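Local coordinates for 52 protein (Murid herpesvirus 4, PDB 2OA5), which is an abundant tegument protein of a gammaherpesvirus, belonging to the BLRF2 family, and probably serves a structural role in the virion as a self-associating helical protein, at residues B[26-31]-B[41-46]. Sequence-based numbering, arbitrary orientation.
With PE5 (3,6,9,12,15,18,21,24-octaoxahexacosan-1-ol), chain D.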
loop_
_atom_site.group_PDB
_atom_site.type_symbol
_atom_site.label_atom_id
_atom_site.label_comp_id
_atom_site.label_asym_id
_atom_site.label_seq_id
_atom_site.Cartn_x
_atom_site.Cartn_y
_atom_site.Cartn_z
ATOM N N THR B 26 -13.041 12.876 27.973
ATOM C CA THR B 26 -13.026 13.220 29.388
ATOM C C THR B 26 -11.685 13.847 29.747
ATOM O O THR B 26 -11.634 14.841 30.468
ATOM C CB THR B 26 -13.252 11.975 30.267
ATOM O OG1 THR B 26 -14.621 11.566 30.171
ATOM C CG2 THR B 26 -12.905 12.273 31.720
ATOM N N LEU B 27 -10.609 13.257 29.232
ATOM C CA LEU B 27 -9.256 13.741 29.485
ATOM C C LEU B 27 -8.991 15.121 28.877
ATOM O O LEU B 27 -8.261 15.925 29.459
ATOM C CB LEU B 27 -8.233 12.722 28.967
ATOM C CG LEU B 27 -8.096 11.457 29.827
ATOM C CD1 LEU B 27 -7.996 10.234 28.942
ATOM C CD2 LEU B 27 -6.867 11.567 30.726
ATOM N N LYS B 28 -9.562 15.402 27.708
ATOM C CA LYS B 28 -9.359 16.715 27.109
ATOM C C LYS B 28 -10.051 17.725 28.007
ATOM O O LYS B 28 -9.563 18.830 28.216
ATOM C CB LYS B 28 -9.955 16.772 25.702
ATOM C CG LYS B 28 -9.010 16.247 24.633
ATOM C CD LYS B 28 -9.725 16.029 23.317
ATOM C CE LYS B 28 -8.779 15.435 22.293
ATOM N NZ LYS B 28 -9.482 15.062 21.041
ATOM N N GLN B 29 -11.193 17.309 28.542
ATOM C CA GLN B 29 -12.006 18.123 29.438
ATOM C C GLN B 29 -11.181 18.597 30.630
ATOM O O GLN B 29 -11.169 19.783 30.966
ATOM C CB GLN B 29 -13.185 17.287 29.921
ATOM C CG GLN B 29 -14.345 18.063 30.458
ATOM C CD GLN B 29 -15.660 17.453 29.998
ATOM O OE1 GLN B 29 -15.858 17.249 28.802
ATOM N NE2 GLN B 29 -16.533 17.168 30.946
ATOM N N LYS B 30 -10.493 17.649 31.265
ATOM C CA LYS B 30 -9.653 17.937 32.416
ATOM C C LYS B 30 -8.432 18.757 32.030
ATOM O O LYS B 30 -8.018 19.649 32.771
ATOM C CB LYS B 30 -9.199 16.634 33.069
ATOM C CG LYS B 30 -10.321 15.836 33.686
ATOM C CD LYS B 30 -9.789 14.574 34.323
ATOM C CE LYS B 30 -10.917 13.746 34.897
ATOM N NZ LYS B 30 -10.445 12.366 35.170
ATOM N N VAL B 31 -7.844 18.443 30.876
ATOM C CA VAL B 31 -6.674 19.173 30.397
ATOM C C VAL B 31 -7.031 20.648 30.203
ATOM O O VAL B 31 -6.204 21.527 30.435
ATOM C CB VAL B 31 -6.136 18.582 29.056
ATOM C CG1 VAL B 31 -5.396 19.651 28.264
ATOM C CG2 VAL B 31 -5.186 17.427 29.338
ATOM N N ASP B 41 -1.518 28.339 22.912
ATOM C CA ASP B 41 -1.854 27.105 22.218
ATOM C C ASP B 41 -3.336 26.760 22.227
ATOM O O ASP B 41 -4.190 27.543 22.656
ATOM C CB ASP B 41 -1.083 25.944 22.838
ATOM C CG ASP B 41 -0.922 24.771 21.895
ATOM O OD1 ASP B 41 -1.640 24.708 20.873
ATOM O OD2 ASP B 41 -0.070 23.904 22.180
ATOM N N SER B 42 -3.624 25.550 21.763
ATOM C CA SER B 42 -4.980 25.064 21.700
ATOM C C SER B 42 -5.010 23.558 21.490
ATOM O O SER B 42 -4.081 22.966 20.937
ATOM C CB SER B 42 -5.727 25.745 20.555
ATOM O OG SER B 42 -7.085 25.341 20.526
ATOM N N ILE B 43 -6.088 22.945 21.960
ATOM C CA ILE B 43 -6.281 21.522 21.793
ATOM C C ILE B 43 -6.900 21.393 20.407
ATOM O O ILE B 43 -7.791 22.155 20.023
ATOM C CB ILE B 43 -7.217 20.937 22.894
ATOM C CG1 ILE B 43 -6.392 20.401 24.069
ATOM C CG2 ILE B 43 -7.998 19.748 22.350
ATOM C CD1 ILE B 43 -5.052 21.060 24.264
ATOM N N LEU B 44 -6.384 20.430 19.656
ATOM C CA LEU B 44 -6.806 20.159 18.295
ATOM C C LEU B 44 -8.228 19.618 18.181
ATOM O O LEU B 44 -8.608 18.695 18.907
ATOM C CB LEU B 44 -5.829 19.137 17.685
ATOM C CG LEU B 44 -4.973 19.400 16.445
ATOM C CD1 LEU B 44 -4.541 20.833 16.383
ATOM C CD2 LEU B 44 -3.766 18.471 16.481
ATOM N N THR B 45 -9.019 20.217 17.293
ATOM C CA THR B 45 -10.362 19.707 17.023
ATOM C C THR B 45 -10.076 18.627 15.961
ATOM O O THR B 45 -9.044 18.674 15.296
ATOM C CB THR B 45 -11.307 20.775 16.406
ATOM O OG1 THR B 45 -10.721 21.304 15.213
ATOM C CG2 THR B 45 -11.587 21.912 17.404
ATOM N N ALA B 46 -10.971 17.655 15.809
ATOM C CA ALA B 46 -10.772 16.586 14.835
ATOM C C ALA B 46 -10.674 17.127 13.410
ATOM O O ALA B 46 -9.774 16.763 12.647
ATOM C CB ALA B 46 -11.908 15.577 14.939
HETATM C C48 PE5 D . -11.147 24.474 23.687
HETATM C C50 PE5 D . -11.164 24.296 22.171
HETATM O O1 PE5 D . -11.786 23.052 21.854
HETATM C C1 PE5 D . -10.826 22.003 21.938
HETATM C C2 PE5 D . -11.243 20.942 20.955
HETATM O O2 PE5 D . -12.359 20.262 21.502
HETATM C C3 PE5 D . -11.888 19.164 22.277
HETATM C C4 PE5 D . -13.067 18.333 22.730
HETATM O O3 PE5 D . -13.034 18.233 24.151
HETATM C C5 PE5 D . -14.365 18.177 24.656
HETATM C C6 PE5 D . -14.356 18.593 26.109
HETATM O O4 PE5 D . -15.386 19.558 26.328
HETATM C C7 PE5 D . -14.846 20.664 27.053
HETATM C C8 PE5 D . -15.521 20.772 28.405
HETATM O O5 PE5 D . -14.612 21.391 29.315
HETATM C C9 PE5 D . -14.875 22.798 29.369
HETATM C C10 PE5 D . -16.043 23.085 30.309
HETATM O O6 PE5 D . -15.564 23.534 31.583
HETATM C C11 PE5 D . -15.361 22.400 32.442
HETATM C C12 PE5 D . -15.204 22.864 33.882
HETATM O O7 PE5 D . -14.916 21.749 34.742
HETATM C C13 PE5 D . -16.079 20.915 34.856
HETATM C C14 PE5 D . -16.183 20.351 36.262
HETATM O O8 PE5 D . -15.084 19.468 36.532
HETATM C C15 PE5 D . -14.494 19.036 35.301
HETATM C C16 PE5 D . -13.149 18.375 35.593
HETATM O O52 PE5 D . -13.372 17.061 36.107
#
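A polyether chain of PE5 runs along one flank of the contact where Lys28 and Ile43 meet, touching both residues. Their side chains meet through carbon alone, Lys28 CD lying 4.2 Å from Ile43 CG2. No hydrogen bond joins the two segments. On the loop side the polyether rests on the methyl of Thr45 and on Ile43, its C1 3.6 Å from Ile43 CG2. On the helix side it touches Lys28 CB, and its C6 is 3.4 Å from Gln29 OE1. Lysine suits this border because its methylenes can pack against isoleucine while the ammonium stays at a polar edge. Lys28 CG lies beside the backbone N, opposite the carbonyl carbon (chi1 -85°), and the chain is extended from there, bringing NZ to 4.3 Å from Leu44 O without a hydrogen bond; a long, weak ion pair links NZ to Glu23 of the third subunit. One turn on, branched Val31 presents CG1 to Ile43 CD1 at 4.3 Å, a loose apolar touch that isoleucine can make because its CG1 arm and CG2 methyl reach different helix residues. The contact thus brings the C-terminal part of helix 8-33 beside the loop leading into helix 46-76, where Thr45 is the N-cap and its OG1 bonds to Lys48 N. Thr81 and Glu82, at the start of helix 82-90 of the second subunit, pack on Ile43 and Leu44, while helix 8-33 of the third packs on Lys28 and Val31.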